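Long-range contacts in putative acyl-CoA N-acyltransferase (Klebsiella pneumoniae subsp. pneumoniae, PDB 3LOD), which probably transfers an acyl group from acyl-coenzyme A to an acceptor, as members of the GNAT acetyltransferase family do, its own substrate being unknown: residues I67-M77 and A103-L113; G92-E100 and A124-Q132. All coordinates share one frame; numbering follows the deposited sequence.

Contact 1 of 2, residues I67-M77 and A103-L113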
# COMPACT_ATOMS: atom_id res chain seq x y z
N ILE A 67 1.71 -5.08 -2.18
CA ILE A 67 2.60 -4.85 -3.30
C ILE A 67 2.43 -6.02 -4.23
O ILE A 67 2.49 -7.19 -3.80
CB ILE A 67 4.06 -4.78 -2.85
CG1 ILE A 67 4.29 -3.48 -2.09
CG2 ILE A 67 5.02 -4.89 -4.05
CD1 ILE A 67 5.61 -3.45 -1.36
N VAL A 68 2.23 -5.71 -5.50
CA VAL A 68 2.17 -6.70 -6.57
C VAL A 68 3.48 -6.64 -7.31
O VAL A 68 3.80 -5.57 -7.87
CB VAL A 68 1.08 -6.34 -7.56
CG1 VAL A 68 1.12 -7.31 -8.80
CG2 VAL A 68 -0.29 -6.34 -6.87
N LEU A 69 4.23 -7.76 -7.31
CA LEU A 69 5.55 -7.88 -7.95
C LEU A 69 5.56 -8.43 -9.38
O LEU A 69 4.91 -9.42 -9.69
CB LEU A 69 6.41 -8.83 -7.15
CG LEU A 69 6.60 -8.68 -5.67
CD1 LEU A 69 7.06 -10.05 -5.18
CD2 LEU A 69 7.68 -7.68 -5.54
N SER A 70 6.38 -7.82 -10.24
CA SER A 70 6.46 -8.19 -11.63
C SER A 70 7.73 -9.00 -11.81
O SER A 70 8.59 -9.03 -10.92
CB SER A 70 6.55 -6.92 -12.45
OG SER A 70 7.92 -6.54 -12.66
N GLU A 71 7.86 -9.66 -12.95
CA GLU A 71 9.05 -10.49 -13.11
C GLU A 71 10.31 -9.68 -13.47
O GLU A 71 11.40 -10.22 -13.43
CB GLU A 71 8.82 -11.72 -14.02
CG GLU A 71 8.17 -11.42 -15.37
CD GLU A 71 7.65 -12.69 -16.07
OE1 GLU A 71 6.69 -13.32 -15.56
OE2 GLU A 71 8.21 -13.05 -17.13
N GLU A 72 10.18 -8.39 -13.76
CA GLU A 72 11.40 -7.59 -13.95
C GLU A 72 11.87 -6.80 -12.71
O GLU A 72 12.68 -5.87 -12.83
CB GLU A 72 11.28 -6.67 -15.17
CG GLU A 72 11.12 -7.41 -16.47
CD GLU A 72 12.23 -8.44 -16.73
OE1 GLU A 72 13.44 -8.18 -16.40
OE2 GLU A 72 11.89 -9.53 -17.27
N GLY A 73 11.38 -7.18 -11.52
CA GLY A 73 11.83 -6.54 -10.29
C GLY A 73 11.15 -5.22 -9.91
O GLY A 73 11.55 -4.60 -8.90
N PHE A 74 10.16 -4.77 -10.68
CA PHE A 74 9.25 -3.72 -10.22
C PHE A 74 8.18 -4.32 -9.31
O PHE A 74 7.90 -5.52 -9.36
CB PHE A 74 8.60 -3.00 -11.40
CG PHE A 74 9.59 -2.27 -12.24
CD1 PHE A 74 10.29 -2.92 -13.25
CD2 PHE A 74 9.92 -0.96 -11.95
CE1 PHE A 74 11.25 -2.27 -14.00
CE2 PHE A 74 10.89 -0.30 -12.73
CZ PHE A 74 11.55 -0.97 -13.73
N GLY A 75 7.64 -3.49 -8.44
CA GLY A 75 6.60 -3.85 -7.51
C GLY A 75 5.60 -2.70 -7.60
O GLY A 75 5.99 -1.52 -7.72
N GLU A 76 4.31 -3.02 -7.61
CA GLU A 76 3.37 -1.95 -7.52
C GLU A 76 2.72 -1.98 -6.14
O GLU A 76 2.17 -3.03 -5.73
CB GLU A 76 2.35 -2.05 -8.62
CG GLU A 76 1.32 -1.02 -8.42
CD GLU A 76 0.21 -1.06 -9.43
OE1 GLU A 76 0.30 -1.80 -10.47
OE2 GLU A 76 -0.74 -0.31 -9.19
N MET A 77 2.77 -0.84 -5.45
CA MET A 77 2.11 -0.62 -4.12
C MET A 77 0.67 -0.13 -4.27
O MET A 77 0.36 0.85 -4.99
CB MET A 77 2.86 0.39 -3.26
CG MET A 77 2.37 0.35 -1.84
SD MET A 77 3.46 1.09 -0.59
CE MET A 77 4.82 0.05 -0.74
N ALA A 103 9.58 -6.25 0.09
CA ALA A 103 9.80 -6.19 -1.34
C ALA A 103 11.29 -6.43 -1.58
O ALA A 103 11.67 -7.22 -2.45
CB ALA A 103 9.34 -4.85 -1.91
N ARG A 104 12.15 -5.81 -0.80
CA ARG A 104 13.55 -6.13 -0.95
C ARG A 104 13.83 -7.61 -0.83
O ARG A 104 14.63 -8.12 -1.59
CB ARG A 104 14.42 -5.40 0.05
CG ARG A 104 14.57 -3.96 -0.25
CD ARG A 104 15.55 -3.26 0.73
NE ARG A 104 15.18 -1.85 0.76
CZ ARG A 104 14.44 -1.28 1.72
NH1 ARG A 104 14.09 -1.97 2.81
NH2 ARG A 104 14.09 -0.00 1.62
N GLN A 105 13.22 -8.33 0.09
CA GLN A 105 13.64 -9.72 0.26
C GLN A 105 13.28 -10.52 -0.97
O GLN A 105 13.70 -11.66 -1.14
CB GLN A 105 12.97 -10.37 1.46
CG GLN A 105 13.58 -9.95 2.78
CD GLN A 105 12.52 -9.95 3.92
OE1 GLN A 105 11.68 -10.87 4.03
NE2 GLN A 105 12.55 -8.89 4.75
N ARG A 106 12.48 -9.91 -1.83
CA ARG A 106 12.04 -10.55 -3.05
C ARG A 106 12.75 -9.94 -4.27
O ARG A 106 12.32 -10.11 -5.42
CB ARG A 106 10.52 -10.45 -3.13
CG ARG A 106 9.82 -11.14 -1.92
CD ARG A 106 9.79 -12.65 -2.09
NE ARG A 106 9.39 -12.98 -3.46
CZ ARG A 106 8.13 -13.22 -3.84
NH1 ARG A 106 7.11 -13.21 -2.95
NH2 ARG A 106 7.89 -13.50 -5.12
N ASP A 107 13.88 -9.27 -3.99
CA ASP A 107 14.73 -8.62 -5.00
C ASP A 107 14.09 -7.47 -5.72
O ASP A 107 14.55 -7.12 -6.81
CB ASP A 107 15.21 -9.61 -6.07
CG ASP A 107 16.13 -10.67 -5.52
OD1 ASP A 107 16.76 -10.40 -4.48
OD2 ASP A 107 16.23 -11.77 -6.14
N CYS A 108 13.04 -6.91 -5.16
CA CYS A 108 12.34 -5.88 -5.86
C CYS A 108 13.26 -4.65 -5.80
O CYS A 108 13.77 -4.32 -4.73
CB CYS A 108 11.02 -5.59 -5.18
SG CYS A 108 10.20 -4.09 -5.87
N HIS A 109 13.44 -3.96 -6.92
CA HIS A 109 14.34 -2.85 -6.92
C HIS A 109 13.69 -1.45 -7.02
O HIS A 109 14.33 -0.43 -6.72
CB HIS A 109 15.31 -3.07 -8.07
CG HIS A 109 14.65 -3.22 -9.41
ND1 HIS A 109 14.02 -2.18 -10.06
CD2 HIS A 109 14.56 -4.28 -10.24
CE1 HIS A 109 13.57 -2.60 -11.24
NE2 HIS A 109 13.88 -3.87 -11.36
N THR A 110 12.44 -1.39 -7.46
CA THR A 110 11.75 -0.10 -7.62
C THR A 110 10.31 -0.35 -7.25
O THR A 110 9.70 -1.35 -7.72
CB THR A 110 11.79 0.35 -9.05
OG1 THR A 110 13.16 0.49 -9.46
CG2 THR A 110 11.15 1.66 -9.21
N LEU A 111 9.77 0.52 -6.38
CA LEU A 111 8.35 0.49 -6.08
C LEU A 111 7.67 1.61 -6.74
O LEU A 111 8.13 2.72 -6.60
CB LEU A 111 8.12 0.69 -4.61
CG LEU A 111 7.91 -0.59 -3.88
CD1 LEU A 111 7.39 -0.17 -2.54
CD2 LEU A 111 6.91 -1.47 -4.67
N ARG A 112 6.55 1.36 -7.39
CA ARG A 112 5.76 2.44 -7.96
C ARG A 112 4.36 2.39 -7.44
O ARG A 112 3.92 1.32 -7.02
CB ARG A 112 5.63 2.23 -9.45
CG ARG A 112 6.89 1.92 -10.06
CD ARG A 112 6.66 0.89 -11.10
NE ARG A 112 7.44 1.32 -12.22
CZ ARG A 112 7.37 0.75 -13.40
NH1 ARG A 112 6.56 -0.31 -13.55
NH2 ARG A 112 8.15 1.22 -14.39
N LEU A 113 3.63 3.51 -7.53
CA LEU A 113 2.23 3.48 -7.15
C LEU A 113 1.46 4.49 -7.96
O LEU A 113 2.03 5.48 -8.43
CB LEU A 113 2.07 3.76 -5.61
CG LEU A 113 2.63 5.12 -5.24
CD1 LEU A 113 1.55 6.20 -5.40
CD2 LEU A 113 3.25 5.19 -3.86
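The ring of F74 is clamped between H109, just before strand 110-116, and R112 on that strand: the imidazole edge covers one face, the guanidinium the other. This is the start of the parallel strand pair of a GNAT fold, where helix 91-104 links the adjacent strands 74-82 and 110-116 in a beta-alpha-beta crossover. H109 makes a T-shaped stack, its CE1 above the ring centre and the two planes at 75°. R112 instead lies nearly flat, planes 29° apart and offset toward one rim, so that F74 CD2 lies over the centre of the guanidinium; its NE also has a long, weak ion pair with E150. T110 packs obliquely against the same ring through CB.

The imidazole is held from several directions. Its CG sits in the crowded position between backbone N and carbonyl carbon (chi1 57°), which turns NE2 back to the E72 carbonyl, where NE2 to O is 2.8 Å on a lone pair. ND1 shares a hydrogen bond with T110 OG1, and G73 O lies over the ring while accepting H109 N.

Past this clamp the strands run side by side, with G75 N bonded to T110 O, R112 N to G75 O at 3.0 Å, and M77 N to R112 O at 2.9 Å. On the face that carries L111, I67 CD1 sits between A103 CB and L111 CD1. A Schellman motif with D107 at C-prime ends the helix, and just before it R106, whose NH1 is bonded to Q47 O, spreads one guanidinium face over L69, with NH2 3.5 Å from CD1.

Contact 2 of 2, residues G92-E100 and A124-Q132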
# COMPACT_ATOMS: atom_id res chain seq x y z
N GLY A 92 1.26 4.85 8.94
CA GLY A 92 1.42 4.74 7.49
C GLY A 92 2.89 4.43 7.24
O GLY A 92 3.25 3.47 6.51
N GLU A 93 3.72 5.21 7.92
CA GLU A 93 5.16 5.08 7.95
C GLU A 93 5.62 3.72 8.35
O GLU A 93 6.51 3.17 7.74
CB GLU A 93 5.69 6.02 9.01
CG GLU A 93 6.83 6.84 8.64
CD GLU A 93 6.72 8.16 9.39
OE1 GLU A 93 7.53 8.45 10.35
OE2 GLU A 93 5.74 8.88 9.02
N LYS A 94 5.06 3.20 9.43
CA LYS A 94 5.49 1.92 9.93
C LYS A 94 5.22 0.84 8.90
O LYS A 94 6.12 0.05 8.57
CB LYS A 94 4.83 1.64 11.28
CG LYS A 94 5.23 0.33 11.92
CD LYS A 94 5.20 0.39 13.50
CE LYS A 94 5.55 -1.00 14.12
NZ LYS A 94 6.40 -0.99 15.36
N LEU A 95 4.00 0.87 8.36
CA LEU A 95 3.52 -0.07 7.34
C LEU A 95 4.31 0.01 6.03
O LEU A 95 4.84 -0.98 5.53
CB LEU A 95 2.04 0.16 7.02
CG LEU A 95 1.38 -0.67 5.91
CD1 LEU A 95 1.41 -2.19 6.19
CD2 LEU A 95 -0.07 -0.21 5.73
N LEU A 96 4.36 1.21 5.46
CA LEU A 96 5.20 1.48 4.30
C LEU A 96 6.61 0.87 4.42
O LEU A 96 7.05 0.14 3.52
CB LEU A 96 5.25 2.99 4.08
CG LEU A 96 6.08 3.49 2.92
CD1 LEU A 96 5.49 2.96 1.62
CD2 LEU A 96 6.13 5.02 2.89
N ALA A 97 7.30 1.09 5.54
CA ALA A 97 8.66 0.55 5.71
C ALA A 97 8.65 -0.97 5.70
O ALA A 97 9.60 -1.61 5.28
CB ALA A 97 9.26 1.02 6.97
N ALA A 98 7.55 -1.54 6.17
CA ALA A 98 7.46 -2.98 6.32
C ALA A 98 7.20 -3.62 4.97
O ALA A 98 7.68 -4.75 4.72
CB ALA A 98 6.39 -3.33 7.31
N LEU A 99 6.47 -2.92 4.09
CA LEU A 99 6.19 -3.43 2.74
C LEU A 99 7.47 -3.33 1.89
O LEU A 99 7.80 -4.22 1.10
CB LEU A 99 5.05 -2.62 2.09
CG LEU A 99 3.63 -2.88 2.62
CD1 LEU A 99 2.71 -1.71 2.32
CD2 LEU A 99 3.05 -4.13 2.02
N GLU A 100 8.17 -2.23 2.06
CA GLU A 100 9.47 -2.06 1.42
C GLU A 100 10.38 -3.19 1.88
O GLU A 100 11.02 -3.88 1.05
CB GLU A 100 10.08 -0.69 1.75
CG GLU A 100 9.20 0.45 1.29
CD GLU A 100 9.79 1.81 1.64
OE1 GLU A 100 10.66 1.89 2.53
OE2 GLU A 100 9.36 2.80 1.00
N ALA A 124 1.21 12.82 0.55
CA ALA A 124 2.22 13.43 1.42
C ALA A 124 3.03 12.36 2.16
O ALA A 124 4.21 12.55 2.39
CB ALA A 124 1.60 14.38 2.39
N LEU A 125 2.39 11.27 2.57
CA LEU A 125 3.14 10.21 3.23
C LEU A 125 4.23 9.68 2.28
O LEU A 125 5.39 9.56 2.66
CB LEU A 125 2.21 9.10 3.66
CG LEU A 125 2.96 7.80 3.96
CD1 LEU A 125 3.73 7.95 5.24
CD2 LEU A 125 1.99 6.70 4.14
N TYR A 126 3.90 9.42 1.02
CA TYR A 126 4.91 8.89 0.15
C TYR A 126 6.02 9.87 -0.07
O TYR A 126 7.17 9.45 -0.09
CB TYR A 126 4.34 8.46 -1.18
CG TYR A 126 3.22 7.46 -1.02
CD1 TYR A 126 3.36 6.31 -0.20
CD2 TYR A 126 2.03 7.64 -1.68
CE1 TYR A 126 2.29 5.42 -0.01
CE2 TYR A 126 0.97 6.75 -1.53
CZ TYR A 126 1.10 5.64 -0.70
OH TYR A 126 -0.01 4.76 -0.62
N THR A 127 5.69 11.14 -0.28
CA THR A 127 6.66 12.23 -0.50
C THR A 127 7.64 12.36 0.67
O THR A 127 8.83 12.51 0.46
CB THR A 127 5.97 13.60 -0.71
OG1 THR A 127 4.83 13.42 -1.56
CG2 THR A 127 6.91 14.64 -1.32
N ARG A 128 7.11 12.29 1.90
CA ARG A 128 7.92 12.31 3.12
C ARG A 128 8.91 11.14 3.17
O ARG A 128 9.88 11.19 3.93
CB ARG A 128 7.02 12.25 4.38
CG ARG A 128 6.68 13.59 5.04
CD ARG A 128 5.82 13.39 6.29
NE ARG A 128 4.38 13.26 6.00
CZ ARG A 128 3.57 12.27 6.40
NH1 ARG A 128 4.00 11.24 7.15
NH2 ARG A 128 2.29 12.30 6.04
N ASN A 129 8.68 10.10 2.36
CA ASN A 129 9.56 8.92 2.37
C ASN A 129 10.19 8.54 1.03
O ASN A 129 10.42 7.37 0.72
CB ASN A 129 8.89 7.73 3.05
CG ASN A 129 8.41 8.07 4.46
OD1 ASN A 129 7.22 8.34 4.67
ND2 ASN A 129 9.33 8.11 5.41
N GLY A 130 10.47 9.55 0.22
CA GLY A 130 11.34 9.37 -0.90
C GLY A 130 10.68 8.98 -2.19
O GLY A 130 11.38 8.76 -3.15
N TYR A 131 9.36 8.87 -2.22
CA TYR A 131 8.68 8.64 -3.49
C TYR A 131 8.66 9.92 -4.27
O TYR A 131 8.56 10.97 -3.67
CB TYR A 131 7.25 8.12 -3.29
CG TYR A 131 7.27 6.73 -2.78
CD1 TYR A 131 7.07 5.64 -3.64
CD2 TYR A 131 7.56 6.48 -1.45
CE1 TYR A 131 7.13 4.28 -3.15
CE2 TYR A 131 7.62 5.15 -0.96
CZ TYR A 131 7.42 4.07 -1.82
OH TYR A 131 7.51 2.81 -1.28
N GLN A 132 8.77 9.85 -5.60
CA GLN A 132 8.77 11.05 -6.42
C GLN A 132 7.78 10.92 -7.55
O GLN A 132 7.58 9.83 -8.07
CB GLN A 132 10.14 11.25 -7.04
CG GLN A 132 11.32 11.04 -6.11
CD GLN A 132 12.38 12.06 -6.35
OE1 GLN A 132 13.48 11.72 -6.74
NE2 GLN A 132 12.04 13.34 -6.17
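E100 OE2 is gripped twice: Y131 OH donates a hydrogen bond to it at 2.9 Å, and K151 NZ of strand 146-152 forms a salt bridge with it. The bond from the tyrosine falls on the anti lone pair of OE2, away from the other carboxylate oxygen, and OE2 lies near the plane of the phenol ring, at its edge. E100 gets there on an extended chain, CG beside the backbone N (chi1 -60°) and the rest stretched across toward the incoming phenol. The same lysine also bonds N129 O, so it ties the glutamate to the turn that follows helix 120-128.

One turn earlier, L96 is the main apolar wedge. CD1 rests 3.5 Å from Y131 OH, and the leucine and the tyrosine run antiparallel alongside one another. CD2 reaches N129 CB at 3.9 Å and meets Y126 at the edge of its ring. Nearer the start of the helix, L125 sets its two methyls against the backbone of G92 and E93: CD2 is 3.9 Å from G92 CA, while CD1 is 3.8 Å from E93 N. The absence of a side chain at G92 lets the leucine come in this far. Beside them E93 and R128 form a long salt bridge, OE2 to NH1 3.5 Å; the carboxylate approaches the guanidinium edge with the planes turned 63° apart, and one guanidinium face covers L125 CA.

Helix 120-128 closes in a Schellman motif at G130, where Y126 O takes N129 N and Y131 N from opposite faces. Segments 92-100 and 124-128 are inclined at 60°. The L-Y-x-x-x-G-Y sequence, running from the last turn of helix 120-128 into the Schellman turn, is as in many GNAT acetyltransferases, where the helix after strand 74-82 lies beside the probable acyl-CoA site.

How the contacts relate
Contact 1 and contact 2 lie with centres about 14 Å apart and share helix 91-104, whose last turn enters contact 1 while its earlier turns carry contact 2. They interlock along the chain, since 103-113 leads through strand 110-116 into the helix of 124-132. Their side chains meet directly: M77 SD lies 3.5 Å from L96 CD1, and L113 CD2 3.5 Å from Y126 CD2. Contact 1 joins the two parallel strands, and contact 2 the helices that follow each of them. In GNAT relatives acyl-CoA binds where these two strands part further along; contact 1 holds their joined beginning, and contact 2 lies on the helix that follows the first of them.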